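Local coordinates for protein putative NAD-dependent epimerase/dehydratase (Bacillus halodurans, PDB 3E8X) that binds NADP in a Rossmann-type domain and is probably an NAD(P)-dependent epimerase or dehydratase of the atypical short-chain dehydrogenase/reductase family, its substrate unknown, at residues Val89-Ser94 with Ile127-Val132; Leu105-Gly110 with Val149-Ala154; Ile167-Pro172 with Gly215-Val220. One frame throughout, in Å; residues are numbered along the deposited sequence.

In the fold
All three contacts are buried and all reach the NADP. Contact 1 lies nearest the chain centre and contact 3 farther along the same sheet, where strands 125-129 and 164-174 are neighbours; both are parallel strand pairs held by backbone hydrogen bonds, and contact 3 buries the larger area. Contact 2 instead packs two helices against one another beside that sheet, with apolar side chains on the subunit interface and a charged, watered side facing the cofactor. It touches contact 1 directly, through Lys151 and Asp107. Contacts 2 and 3 stay about 5 Å apart at their nearest atoms.

Contact 1: residues Val89-Ser94 with Ile127-Val132. With NAP (NADP nicotinamide-adenine-dinucleotide phosphate), chain B.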
loop_
_atom_site.group_PDB
_atom_site.type_symbol
_atom_site.label_atom_id
_atom_site.label_comp_id
_atom_site.label_asym_id
_atom_site.label_seq_id
_atom_site.Cartn_x
_atom_site.Cartn_y
_atom_site.Cartn_z
ATOM N N VAL A 89 -15.006 -8.241 10.686
ATOM C CA VAL A 89 -14.064 -9.235 10.100
ATOM C C VAL A 89 -13.847 -8.806 8.633
ATOM O O VAL A 89 -14.811 -8.711 7.853
ATOM C CB VAL A 89 -14.605 -10.678 10.206
ATOM C CG1 VAL A 89 -13.718 -11.687 9.437
ATOM C CG2 VAL A 89 -14.749 -11.034 11.744
ATOM N N PHE A 90 -12.591 -8.506 8.281
ATOM C CA PHE A 90 -12.283 -8.191 6.888
ATOM C C PHE A 90 -11.912 -9.501 6.161
ATOM O O PHE A 90 -10.789 -10.048 6.321
ATOM C CB PHE A 90 -11.161 -7.143 6.776
ATOM C CG PHE A 90 -10.970 -6.629 5.362
ATOM C CD1 PHE A 90 -11.763 -5.604 4.865
ATOM C CD2 PHE A 90 -10.082 -7.242 4.497
ATOM C CE1 PHE A 90 -11.601 -5.148 3.558
ATOM C CE2 PHE A 90 -9.930 -6.791 3.193
ATOM C CZ PHE A 90 -10.693 -5.767 2.727
ATOM N N ALA A 91 -12.871 -10.008 5.386
ATOM C CA ALA A 91 -12.723 -11.236 4.628
ATOM C C ALA A 91 -12.872 -10.995 3.108
ATOM O O ALA A 91 -13.164 -11.930 2.367
ATOM C CB ALA A 91 -13.745 -12.314 5.138
ATOM N N ALA A 92 -12.666 -9.751 2.652
ATOM C CA ALA A 92 -12.847 -9.376 1.247
ATOM C C ALA A 92 -11.556 -9.548 0.464
ATOM O O ALA A 92 -10.448 -9.580 1.001
ATOM C CB ALA A 92 -13.349 -7.927 1.129
ATOM N N GLY A 93 -11.706 -9.624 -0.841
ATOM C CA GLY A 93 -10.577 -9.821 -1.726
ATOM C C GLY A 93 -11.060 -9.716 -3.149
ATOM O O GLY A 93 -12.199 -10.097 -3.461
ATOM N N SER A 94 -10.194 -9.217 -4.014
ATOM C CA SER A 94 -10.511 -9.089 -5.438
ATOM C C SER A 94 -10.613 -10.466 -6.172
ATOM O O SER A 94 -11.394 -10.629 -7.135
ATOM C CB SER A 94 -9.449 -8.201 -6.093
ATOM O OG SER A 94 -8.186 -8.837 -6.123
ATOM N N ILE A 127 -10.907 -8.291 13.149
ATOM C CA ILE A 127 -10.198 -9.495 12.694
ATOM C C ILE A 127 -9.872 -9.375 11.187
ATOM O O ILE A 127 -10.758 -9.230 10.340
ATOM C CB ILE A 127 -11.053 -10.792 12.938
ATOM C CG1 ILE A 127 -11.837 -10.700 14.291
ATOM C CG2 ILE A 127 -10.185 -12.095 12.737
ATOM C CD1 ILE A 127 -10.994 -10.542 15.491
HETATM N N MSE A 128 -8.578 -9.404 10.879
HETATM C CA MSE A 128 -8.082 -9.419 9.541
HETATM C C MSE A 128 -7.823 -10.855 9.067
HETATM O O MSE A 128 -7.153 -11.646 9.733
HETATM C CB MSE A 128 -6.789 -8.635 9.486
HETATM C CG MSE A 128 -6.026 -8.794 8.207
HETATM SE SE MSE A 128 -7.028 -7.841 6.834
HETATM C CE MSE A 128 -6.655 -6.012 7.238
ATOM N N VAL A 129 -8.386 -11.194 7.910
ATOM C CA VAL A 129 -8.042 -12.427 7.192
ATOM C C VAL A 129 -6.981 -12.048 6.180
ATOM O O VAL A 129 -7.248 -11.431 5.183
ATOM C CB VAL A 129 -9.267 -13.083 6.518
ATOM C CG1 VAL A 129 -8.892 -14.393 5.853
ATOM C CG2 VAL A 129 -10.378 -13.269 7.554
ATOM N N SER A 130 -5.767 -12.437 6.496
ATOM C CA SER A 130 -4.612 -12.140 5.725
ATOM C C SER A 130 -4.127 -13.415 5.014
ATOM O O SER A 130 -4.929 -14.161 4.453
ATOM C CB SER A 130 -3.546 -11.552 6.667
ATOM O OG SER A 130 -2.436 -11.119 5.960
ATOM N N SER A 131 -2.814 -13.616 4.965
ATOM C CA SER A 131 -2.199 -14.749 4.255
ATOM C C SER A 131 -0.773 -14.979 4.774
ATOM O O SER A 131 -0.098 -14.036 5.177
ATOM C CB SER A 131 -2.166 -14.468 2.739
ATOM O OG SER A 131 -1.620 -15.524 1.939
ATOM N N VAL A 132 -0.319 -16.241 4.767
ATOM C CA VAL A 132 1.135 -16.516 4.789
ATOM C C VAL A 132 1.764 -15.931 3.506
ATOM O O VAL A 132 1.078 -15.681 2.485
ATOM C CB VAL A 132 1.471 -18.059 4.873
ATOM C CG1 VAL A 132 0.822 -18.685 6.098
ATOM C CG2 VAL A 132 1.037 -18.769 3.571
HETATM P PA NAP B . -13.361 -15.168 -2.165
HETATM O O1A NAP B . -12.757 -14.550 -3.430
HETATM O O2A NAP B . -14.251 -16.387 -2.275
HETATM O O5B NAP B . -14.075 -13.952 -1.369
HETATM C C5B NAP B . -13.904 -12.564 -1.709
HETATM C C4B NAP B . -15.182 -11.743 -1.547
HETATM O O4B NAP B . -14.808 -10.360 -1.676
HETATM C C3B NAP B . -16.285 -12.003 -2.604
HETATM O O3B NAP B . -17.547 -12.415 -2.048
HETATM C C2B NAP B . -16.482 -10.661 -3.291
HETATM O O2B NAP B . -17.839 -10.317 -3.662
HETATM C C1B NAP B . -15.944 -9.697 -2.221
HETATM N N9A NAP B . -15.668 -8.372 -2.831
HETATM C C8A NAP B . -14.947 -8.132 -3.937
HETATM N N7A NAP B . -14.972 -6.810 -4.193
HETATM C C5A NAP B . -15.715 -6.227 -3.230
HETATM C C6A NAP B . -16.097 -4.909 -2.960
HETATM N N6A NAP B . -15.688 -3.907 -3.765
HETATM N N1A NAP B . -16.897 -4.626 -1.906
HETATM C C2A NAP B . -17.311 -5.613 -1.110
HETATM N N3A NAP B . -16.965 -6.896 -1.337
HETATM C C4A NAP B . -16.165 -7.225 -2.386
HETATM O O3 NAP B . -12.107 -15.555 -1.186
HETATM P PN NAP B . -12.032 -16.727 -0.051
HETATM O O1N NAP B . -11.568 -17.973 -0.754
HETATM O O2N NAP B . -13.281 -16.582 0.789
HETATM O O5D NAP B . -10.727 -16.367 0.812
HETATM C C5D NAP B . -10.755 -15.337 1.792
HETATM C C4D NAP B . -9.440 -14.584 1.704
HETATM O O4D NAP B . -8.331 -15.428 2.016
HETATM C C3D NAP B . -9.186 -14.065 0.295
HETATM O O3D NAP B . -9.858 -12.806 0.136
HETATM C C2D NAP B . -7.660 -14.070 0.169
HETATM O O2D NAP B . -7.094 -12.779 0.248
HETATM C C1D NAP B . -7.156 -14.912 1.365
HETATM N N1N NAP B . -6.205 -16.021 1.038
HETATM C C2N NAP B . -6.387 -16.850 -0.018
HETATM C C3N NAP B . -5.468 -17.891 -0.272
HETATM C C7N NAP B . -5.643 -18.870 -1.413
HETATM O O7N NAP B . -5.011 -19.942 -1.380
HETATM N N7N NAP B . -6.519 -18.574 -2.388
HETATM C C4N NAP B . -4.372 -18.058 0.576
HETATM C C5N NAP B . -4.214 -17.200 1.651
HETATM C C6N NAP B . -5.148 -16.198 1.854
HETATM P P2B NAP B . -18.710 -11.045 -4.843
HETATM O O1X NAP B . -19.388 -12.222 -4.195
HETATM O O2X NAP B . -19.707 -9.972 -5.271
HETATM O O3X NAP B . -17.663 -11.459 -5.856
HETATM O O HOH W 1 -9.173 -10.725 3.377
#
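Val89 and Phe90 run parallel to Ile127 and Met128 as neighbouring strands, joined where Phe90 N donates to Ile127 O at 2.9 Å and Phe90 O receives Val129 N at 3.1 Å. The two strands open and close a beta-alpha-beta unit of the Rossmann fold, with helix 100-121 as the crossover.

Val89 and Ile127 put their side chains on one face of the sheet, where CG2 of Val89 meets CG1 of Ile127 at 3.9 Å. The other valine methyl, CG1, touches CG2 of Val129, which also reaches the methyl of Ala91; Ile204 of helix 197-207 covers this apolar patch. On the face of Phe90 and Met128, a selenomethionine, the two side chains lie alongside each other and point the same way. Both have CG anti to the backbone N, but bends of 71° and 75° at chi2 and chi3 fold the selenium back toward the ring. Met128 SE lies 3.9 Å from Phe90 CD2, an oblique Met-aromatic contact, and Ala111 of helix 100-121 packs on both residues.

Beyond the paired residues the chains diverge and the cofactor lies across their ends, touching Gly93, Ser130 and Ser131. A water sits between the two branches, within hydrogen-bonding distance of Ala92 O (2.9 Å) and Val129 O (2.7 Å). On one branch Gly93 N donates to the adenosine ribose oxygen O4B at 3.3 Å, and the carbonyl oxygen of this glycine also lies tight against the cofactor. On the other branch, Ser131 OG gives its proton to Val132 O. The same Ser131 OG lies 3.1 Å from NAP C5N, a carbon of the nicotinamide ring.

Contact 2: residues Leu105-Gly110 with Val149-Ala154; sequences LIDLWG and VAKRLA. With NAP (NADP nicotinamide-adenine-dinucleotide phosphate), chain B.
Leu108 of helix 105-110 reaches across to helix 149-154 one atom at a time. Its CB rests 4.1 Å from Ala150 CB, where the two backbones come nearest. With chi1 at 175°, CG swings away from the backbone N and carries CD1 over the neighbouring turn: this methyl lies 3.6 Å from Ala154 N and 3.8 Å from Leu153 CB, with Ala150 O and the Ala154 methyl close by. The Ala154 methyl also sits against Asp107 O. Small residues on the second helix let the axes approach to 8.2 Å at an angle of 22°. Leu108 also packs on Leu108 of the second subunit, and Leu153 on Ile112 of that subunit.

Toward the cofactor the chemistry turns polar. The bent chain of Lys151 brings CD past the carboxylate of Asp107. Asp107 OD1 and Lys151 NZ stay 4.7 Å apart, and one water bridges them; a second joins NZ to the backbone Asp107 O. The bridging water also hydrogen-bonds both hydroxyls of the nicotinamide ribose, at 2.7 Å from O2D. Each polar end also has a direct partner, Asp107 OD2 taking Ser94 N and Lys151 NZ giving to Val129 O. With Tyr147 four residues earlier also bonded to the cofactor, Lys151 completes the YxxxK motif of short-chain dehydrogenases.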
loop_
_atom_site.group_PDB
_atom_site.type_symbol
_atom_site.label_atom_id
_atom_site.label_comp_id
_atom_site.label_asym_id
_atom_site.label_seq_id
_atom_site.Cartn_x
_atom_site.Cartn_y
_atom_site.Cartn_z
ATOM N N LEU A 105 -7.036 -1.906 -4.903
ATOM C CA LEU A 105 -8.239 -1.174 -4.533
ATOM C C LEU A 105 -9.102 -1.906 -3.476
ATOM O O LEU A 105 -9.714 -1.232 -2.655
ATOM C CB LEU A 105 -9.041 -0.789 -5.783
ATOM C CG LEU A 105 -8.372 0.268 -6.686
ATOM C CD1 LEU A 105 -9.221 0.578 -7.945
ATOM C CD2 LEU A 105 -8.076 1.582 -5.871
ATOM N N ILE A 106 -9.127 -3.256 -3.480
ATOM C CA ILE A 106 -9.927 -4.043 -2.523
ATOM C C ILE A 106 -9.064 -4.532 -1.354
ATOM O O ILE A 106 -9.242 -4.114 -0.217
ATOM C CB ILE A 106 -10.668 -5.220 -3.220
ATOM C CG1 ILE A 106 -11.503 -4.687 -4.390
ATOM C CG2 ILE A 106 -11.534 -6.041 -2.227
ATOM C CD1 ILE A 106 -12.612 -3.747 -4.021
ATOM N N ASP A 107 -8.104 -5.400 -1.640
ATOM C CA ASP A 107 -7.355 -6.059 -0.583
ATOM C C ASP A 107 -6.575 -5.058 0.270
ATOM O O ASP A 107 -6.380 -5.299 1.476
ATOM C CB ASP A 107 -6.393 -7.140 -1.155
ATOM C CG ASP A 107 -7.100 -8.143 -2.062
ATOM O OD1 ASP A 107 -6.985 -9.357 -1.821
ATOM O OD2 ASP A 107 -7.791 -7.720 -3.015
ATOM N N LEU A 108 -6.082 -3.976 -0.343
ATOM C CA LEU A 108 -5.232 -3.026 0.371
ATOM C C LEU A 108 -6.031 -1.789 0.783
ATOM O O LEU A 108 -6.245 -1.522 1.982
ATOM C CB LEU A 108 -4.010 -2.653 -0.456
ATOM C CG LEU A 108 -3.058 -1.568 0.104
ATOM C CD1 LEU A 108 -2.694 -1.817 1.583
ATOM C CD2 LEU A 108 -1.754 -1.400 -0.724
ATOM N N TRP A 109 -6.477 -1.028 -0.227
ATOM C CA TRP A 109 -7.116 0.260 -0.006
ATOM C C TRP A 109 -8.446 0.051 0.697
ATOM O O TRP A 109 -8.742 0.750 1.639
ATOM C CB TRP A 109 -7.248 0.989 -1.335
ATOM C CG TRP A 109 -7.846 2.350 -1.315
ATOM C CD1 TRP A 109 -8.941 2.753 -2.000
ATOM C CD2 TRP A 109 -7.347 3.511 -0.637
ATOM N NE1 TRP A 109 -9.158 4.096 -1.792
ATOM C CE2 TRP A 109 -8.199 4.579 -0.953
ATOM C CE3 TRP A 109 -6.249 3.752 0.195
ATOM C CZ2 TRP A 109 -7.988 5.893 -0.475
ATOM C CZ3 TRP A 109 -6.037 5.054 0.668
ATOM C CH2 TRP A 109 -6.924 6.102 0.334
ATOM N N GLY A 110 -9.222 -0.952 0.270
ATOM C CA GLY A 110 -10.493 -1.318 0.939
ATOM C C GLY A 110 -10.346 -1.640 2.419
ATOM O O GLY A 110 -11.143 -1.197 3.240
ATOM N N VAL A 149 2.347 -8.336 -1.002
ATOM C CA VAL A 149 2.594 -6.926 -0.591
ATOM C C VAL A 149 1.279 -6.244 -0.208
ATOM O O VAL A 149 1.207 -5.574 0.820
ATOM C CB VAL A 149 3.306 -6.140 -1.719
ATOM C CG1 VAL A 149 3.229 -4.604 -1.499
ATOM C CG2 VAL A 149 4.751 -6.646 -1.902
ATOM N N ALA A 150 0.224 -6.408 -1.011
ATOM C CA ALA A 150 -1.048 -5.772 -0.663
ATOM C C ALA A 150 -1.529 -6.203 0.734
ATOM O O ALA A 150 -1.834 -5.384 1.568
ATOM C CB ALA A 150 -2.086 -6.001 -1.736
ATOM N N LYS A 151 -1.488 -7.513 1.007
ATOM C CA LYS A 151 -1.907 -8.102 2.291
ATOM C C LYS A 151 -1.040 -7.642 3.459
ATOM O O LYS A 151 -1.552 -7.227 4.483
ATOM C CB LYS A 151 -1.906 -9.625 2.204
ATOM C CG LYS A 151 -2.826 -10.167 1.108
ATOM C CD LYS A 151 -4.281 -9.758 1.287
ATOM C CE LYS A 151 -4.981 -10.524 2.412
ATOM N NZ LYS A 151 -6.339 -9.966 2.798
ATOM N N ARG A 152 0.265 -7.667 3.237
ATOM C CA ARG A 152 1.240 -7.179 4.181
ATOM C C ARG A 152 1.007 -5.735 4.595
ATOM O O ARG A 152 1.062 -5.413 5.799
ATOM C CB ARG A 152 2.651 -7.345 3.620
ATOM C CG ARG A 152 3.774 -6.579 4.353
ATOM C CD ARG A 152 3.981 -6.948 5.820
ATOM N NE ARG A 152 5.183 -6.282 6.332
ATOM C CZ ARG A 152 6.431 -6.700 6.149
ATOM N NH1 ARG A 152 6.689 -7.849 5.554
ATOM N NH2 ARG A 152 7.442 -5.977 6.606
ATOM N N LEU A 153 0.778 -4.861 3.614
ATOM C CA LEU A 153 0.664 -3.434 3.900
ATOM C C LEU A 153 -0.654 -3.143 4.587
ATOM O O LEU A 153 -0.734 -2.235 5.416
ATOM C CB LEU A 153 0.860 -2.594 2.649
ATOM C CG LEU A 153 2.277 -2.608 2.087
ATOM C CD1 LEU A 153 2.297 -1.864 0.729
ATOM C CD2 LEU A 153 3.326 -2.018 3.117
ATOM N N ALA A 154 -1.679 -3.927 4.281
ATOM C CA ALA A 154 -2.957 -3.817 5.005
ATOM C C ALA A 154 -2.788 -4.265 6.447
ATOM O O ALA A 154 -3.292 -3.629 7.362
ATOM C CB ALA A 154 -4.086 -4.606 4.276
HETATM P PA NAP B . -13.361 -15.168 -2.165
HETATM O O1A NAP B . -12.757 -14.550 -3.430
HETATM O O2A NAP B . -14.251 -16.387 -2.275
HETATM O O5B NAP B . -14.075 -13.952 -1.369
HETATM C C5B NAP B . -13.904 -12.564 -1.709
HETATM C C4B NAP B . -15.182 -11.743 -1.547
HETATM O O4B NAP B . -14.808 -10.360 -1.676
HETATM C C3B NAP B . -16.285 -12.003 -2.604
HETATM O O3B NAP B . -17.547 -12.415 -2.048
HETATM C C2B NAP B . -16.482 -10.661 -3.291
HETATM O O2B NAP B . -17.839 -10.317 -3.662
HETATM C C1B NAP B . -15.944 -9.697 -2.221
HETATM N N9A NAP B . -15.668 -8.372 -2.831
HETATM C C8A NAP B . -14.947 -8.132 -3.937
HETATM N N7A NAP B . -14.972 -6.810 -4.193
HETATM C C5A NAP B . -15.715 -6.227 -3.230
HETATM C C6A NAP B . -16.097 -4.909 -2.960
HETATM N N6A NAP B . -15.688 -3.907 -3.765
HETATM N N1A NAP B . -16.897 -4.626 -1.906
HETATM C C2A NAP B . -17.311 -5.613 -1.110
HETATM N N3A NAP B . -16.965 -6.896 -1.337
HETATM C C4A NAP B . -16.165 -7.225 -2.386
HETATM O O3 NAP B . -12.107 -15.555 -1.186
HETATM P PN NAP B . -12.032 -16.727 -0.051
HETATM O O1N NAP B . -11.568 -17.973 -0.754
HETATM O O2N NAP B . -13.281 -16.582 0.789
HETATM O O5D NAP B . -10.727 -16.367 0.812
HETATM C C5D NAP B . -10.755 -15.337 1.792
HETATM C C4D NAP B . -9.440 -14.584 1.704
HETATM O O4D NAP B . -8.331 -15.428 2.016
HETATM C C3D NAP B . -9.186 -14.065 0.295
HETATM O O3D NAP B . -9.858 -12.806 0.136
HETATM C C2D NAP B . -7.660 -14.070 0.169
HETATM O O2D NAP B . -7.094 -12.779 0.248
HETATM C C1D NAP B . -7.156 -14.912 1.365
HETATM N N1N NAP B . -6.205 -16.021 1.038
HETATM C C2N NAP B . -6.387 -16.850 -0.018
HETATM C C3N NAP B . -5.468 -17.891 -0.272
HETATM C C7N NAP B . -5.643 -18.870 -1.413
HETATM O O7N NAP B . -5.011 -19.942 -1.380
HETATM N N7N NAP B . -6.519 -18.574 -2.388
HETATM C C4N NAP B . -4.372 -18.058 0.576
HETATM C C5N NAP B . -4.214 -17.200 1.651
HETATM C C6N NAP B . -5.148 -16.198 1.854
HETATM P P2B NAP B . -18.710 -11.045 -4.843
HETATM O O1X NAP B . -19.388 -12.222 -4.195
HETATM O O2X NAP B . -19.707 -9.972 -5.271
HETATM O O3X NAP B . -17.663 -11.459 -5.856
HETATM O O HOH W 2 -6.308 -7.190 3.338
HETATM O O HOH W 3 -8.077 -10.251 0.435
#

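Contact 3: residues Ile167-Pro172 with Gly215-Val220; sequences IVRPGP and GKTFEV. With NAP (NADP nicotinamide-adenine-dinucleotide phosphate), chain B.
The guanidinium of Arg169 has the CG2 methyl of Thr217 over one face, 3.4 Å above its plane and offset toward the rim, while a water lies in plane at its edge. That water accepts from Arg169 NH1 and donates to Glu219 OE2, bridging opposite charges 4.9 Å apart. The Phe218 ring is met obliquely by Val168, with Phe218 CZ 4.0 Å from Val168 CG2; a chi1 of 67° tucks the ring between its own backbone N and carbonyl and lays it beside that valine. Val168 CG1 then touches Val220 CG1, and helix 197-207 and strand 181-185 close over this apolar face.

Five backbone hydrogen bonds join segments 167-172 and 215-220, which run parallel, from Ile167 N on Lys216 O to Gly171 N on Val220 O. At this end Pro170, Gly171 and Pro172 line the nicotinamide, Gly171 O lying 3.7 Å from NAP C4N.

Arg169 forms a salt bridge with Asp155, and Glu219 bonds His187 and the Phe188 amide. With several partners apiece, both buried charges are probably well compensated, favouring their ionised forms.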
loop_
_atom_site.group_PDB
_atom_site.type_symbol
_atom_site.label_atom_id
_atom_site.label_comp_id
_atom_site.label_asym_id
_atom_site.label_seq_id
_atom_site.Cartn_x
_atom_site.Cartn_y
_atom_site.Cartn_z
ATOM N N ILE A 167 -4.853 -10.695 13.615
ATOM C CA ILE A 167 -4.505 -11.023 12.219
ATOM C C ILE A 167 -4.216 -12.537 12.082
ATOM O O ILE A 167 -3.302 -13.113 12.728
ATOM C CB ILE A 167 -3.269 -10.232 11.661
ATOM C CG1 ILE A 167 -3.476 -8.692 11.742
ATOM C CG2 ILE A 167 -2.967 -10.627 10.223
ATOM C CD1 ILE A 167 -2.161 -7.861 11.731
ATOM N N VAL A 168 -5.077 -13.146 11.267
ATOM C CA VAL A 168 -5.052 -14.585 10.926
ATOM C C VAL A 168 -4.472 -14.709 9.528
ATOM O O VAL A 168 -5.045 -14.210 8.577
ATOM C CB VAL A 168 -6.484 -15.181 10.986
ATOM C CG1 VAL A 168 -6.465 -16.727 10.867
ATOM C CG2 VAL A 168 -7.158 -14.728 12.297
ATOM N N ARG A 169 -3.333 -15.394 9.430
ATOM C CA ARG A 169 -2.657 -15.629 8.156
ATOM C C ARG A 169 -2.772 -17.100 7.753
ATOM O O ARG A 169 -1.888 -17.898 8.073
ATOM C CB ARG A 169 -1.177 -15.198 8.274
ATOM C CG ARG A 169 -1.036 -13.699 8.413
ATOM C CD ARG A 169 0.349 -13.240 8.803
ATOM N NE ARG A 169 0.455 -11.805 8.569
ATOM C CZ ARG A 169 1.538 -11.074 8.790
ATOM N NH1 ARG A 169 2.640 -11.606 9.280
ATOM N NH2 ARG A 169 1.525 -9.796 8.462
ATOM N N PRO A 170 -3.867 -17.482 7.056
ATOM C CA PRO A 170 -3.921 -18.862 6.598
ATOM C C PRO A 170 -2.861 -19.183 5.560
ATOM O O PRO A 170 -2.450 -18.301 4.790
ATOM C CB PRO A 170 -5.316 -19.014 5.982
ATOM C CG PRO A 170 -5.989 -17.721 6.111
ATOM C CD PRO A 170 -5.047 -16.712 6.658
ATOM N N GLY A 171 -2.435 -20.444 5.555
ATOM C CA GLY A 171 -1.745 -21.071 4.425
ATOM C C GLY A 171 -2.606 -21.137 3.168
ATOM O O GLY A 171 -3.737 -20.619 3.143
ATOM N N PRO A 172 -2.082 -21.781 2.109
ATOM C CA PRO A 172 -2.826 -22.079 0.883
ATOM C C PRO A 172 -4.210 -22.649 1.208
ATOM O O PRO A 172 -4.302 -23.547 2.022
ATOM C CB PRO A 172 -1.945 -23.138 0.202
ATOM C CG PRO A 172 -0.513 -22.744 0.640
ATOM C CD PRO A 172 -0.704 -22.334 2.073
ATOM N N GLY A 215 -4.131 -8.180 19.690
ATOM C CA GLY A 215 -2.733 -7.885 19.350
ATOM C C GLY A 215 -1.922 -9.021 18.771
ATOM O O GLY A 215 -0.720 -8.887 18.527
ATOM N N LYS A 216 -2.582 -10.136 18.510
ATOM C CA LYS A 216 -1.947 -11.353 17.981
ATOM C C LYS A 216 -1.979 -11.434 16.476
ATOM O O LYS A 216 -3.014 -11.224 15.857
ATOM C CB LYS A 216 -2.650 -12.605 18.515
ATOM C CG LYS A 216 -2.637 -12.717 20.010
ATOM C CD LYS A 216 -1.339 -13.158 20.565
ATOM C CE LYS A 216 -1.445 -13.143 22.108
ATOM N NZ LYS A 216 -0.480 -14.118 22.671
ATOM N N THR A 217 -0.817 -11.728 15.889
ATOM C CA THR A 217 -0.702 -12.076 14.483
ATOM C C THR A 217 -0.162 -13.504 14.429
ATOM O O THR A 217 0.892 -13.786 15.020
ATOM C CB THR A 217 0.259 -11.107 13.694
ATOM O OG1 THR A 217 -0.222 -9.770 13.807
ATOM C CG2 THR A 217 0.462 -11.539 12.182
ATOM N N PHE A 218 -0.846 -14.387 13.703
ATOM C CA PHE A 218 -0.364 -15.773 13.583
ATOM C C PHE A 218 -0.710 -16.381 12.250
ATOM O O PHE A 218 -1.730 -16.048 11.626
ATOM C CB PHE A 218 -0.880 -16.671 14.782
ATOM C CG PHE A 218 -2.367 -16.887 14.776
ATOM C CD1 PHE A 218 -2.913 -18.001 14.165
ATOM C CD2 PHE A 218 -3.219 -15.918 15.285
ATOM C CE1 PHE A 218 -4.305 -18.177 14.113
ATOM C CE2 PHE A 218 -4.591 -16.075 15.223
ATOM C CZ PHE A 218 -5.132 -17.205 14.653
ATOM N N GLU A 219 0.116 -17.347 11.866
ATOM C CA GLU A 219 -0.131 -18.194 10.686
ATOM C C GLU A 219 -0.839 -19.503 11.106
ATOM O O GLU A 219 -0.642 -19.989 12.210
ATOM C CB GLU A 219 1.178 -18.456 9.934
ATOM C CG GLU A 219 1.836 -17.153 9.445
ATOM C CD GLU A 219 3.254 -17.332 8.885
ATOM O OE1 GLU A 219 3.686 -18.498 8.656
ATOM O OE2 GLU A 219 3.927 -16.286 8.696
ATOM N N VAL A 220 -1.710 -20.015 10.235
ATOM C CA VAL A 220 -2.531 -21.189 10.559
ATOM C C VAL A 220 -2.625 -22.158 9.383
ATOM O O VAL A 220 -2.930 -21.743 8.257
ATOM C CB VAL A 220 -3.924 -20.787 11.177
ATOM C CG1 VAL A 220 -4.807 -19.950 10.224
ATOM C CG2 VAL A 220 -4.621 -22.047 11.771
HETATM P PA NAP B . -13.361 -15.168 -2.165
HETATM O O1A NAP B . -12.757 -14.550 -3.430
HETATM O O2A NAP B . -14.251 -16.387 -2.275
HETATM O O5B NAP B . -14.075 -13.952 -1.369
HETATM C C5B NAP B . -13.904 -12.564 -1.709
HETATM C C4B NAP B . -15.182 -11.743 -1.547
HETATM O O4B NAP B . -14.808 -10.360 -1.676
HETATM C C3B NAP B . -16.285 -12.003 -2.604
HETATM O O3B NAP B . -17.547 -12.415 -2.048
HETATM C C2B NAP B . -16.482 -10.661 -3.291
HETATM O O2B NAP B . -17.839 -10.317 -3.662
HETATM C C1B NAP B . -15.944 -9.697 -2.221
HETATM N N9A NAP B . -15.668 -8.372 -2.831
HETATM C C8A NAP B . -14.947 -8.132 -3.937
HETATM N N7A NAP B . -14.972 -6.810 -4.193
HETATM C C5A NAP B . -15.715 -6.227 -3.230
HETATM C C6A NAP B . -16.097 -4.909 -2.960
HETATM N N6A NAP B . -15.688 -3.907 -3.765
HETATM N N1A NAP B . -16.897 -4.626 -1.906
HETATM C C2A NAP B . -17.311 -5.613 -1.110
HETATM N N3A NAP B . -16.965 -6.896 -1.337
HETATM C C4A NAP B . -16.165 -7.225 -2.386
HETATM O O3 NAP B . -12.107 -15.555 -1.186
HETATM P PN NAP B . -12.032 -16.727 -0.051
HETATM O O1N NAP B . -11.568 -17.973 -0.754
HETATM O O2N NAP B . -13.281 -16.582 0.789
HETATM O O5D NAP B . -10.727 -16.367 0.812
HETATM C C5D NAP B . -10.755 -15.337 1.792
HETATM C C4D NAP B . -9.440 -14.584 1.704
HETATM O O4D NAP B . -8.331 -15.428 2.016
HETATM C C3D NAP B . -9.186 -14.065 0.295
HETATM O O3D NAP B . -9.858 -12.806 0.136
HETATM C C2D NAP B . -7.660 -14.070 0.169
HETATM O O2D NAP B . -7.094 -12.779 0.248
HETATM C C1D NAP B . -7.156 -14.912 1.365
HETATM N N1N NAP B . -6.205 -16.021 1.038
HETATM C C2N NAP B . -6.387 -16.850 -0.018
HETATM C C3N NAP B . -5.468 -17.891 -0.272
HETATM C C7N NAP B . -5.643 -18.870 -1.413
HETATM O O7N NAP B . -5.011 -19.942 -1.380
HETATM N N7N NAP B . -6.519 -18.574 -2.388
HETATM C C4N NAP B . -4.372 -18.058 0.576
HETATM C C5N NAP B . -4.214 -17.200 1.651
HETATM C C6N NAP B . -5.148 -16.198 1.854
HETATM P P2B NAP B . -18.710 -11.045 -4.843
HETATM O O1X NAP B . -19.388 -12.222 -4.195
HETATM O O2X NAP B . -19.707 -9.972 -5.271
HETATM O O3X NAP B . -17.663 -11.459 -5.856
HETATM O O HOH W 4 3.134 -14.279 10.355
#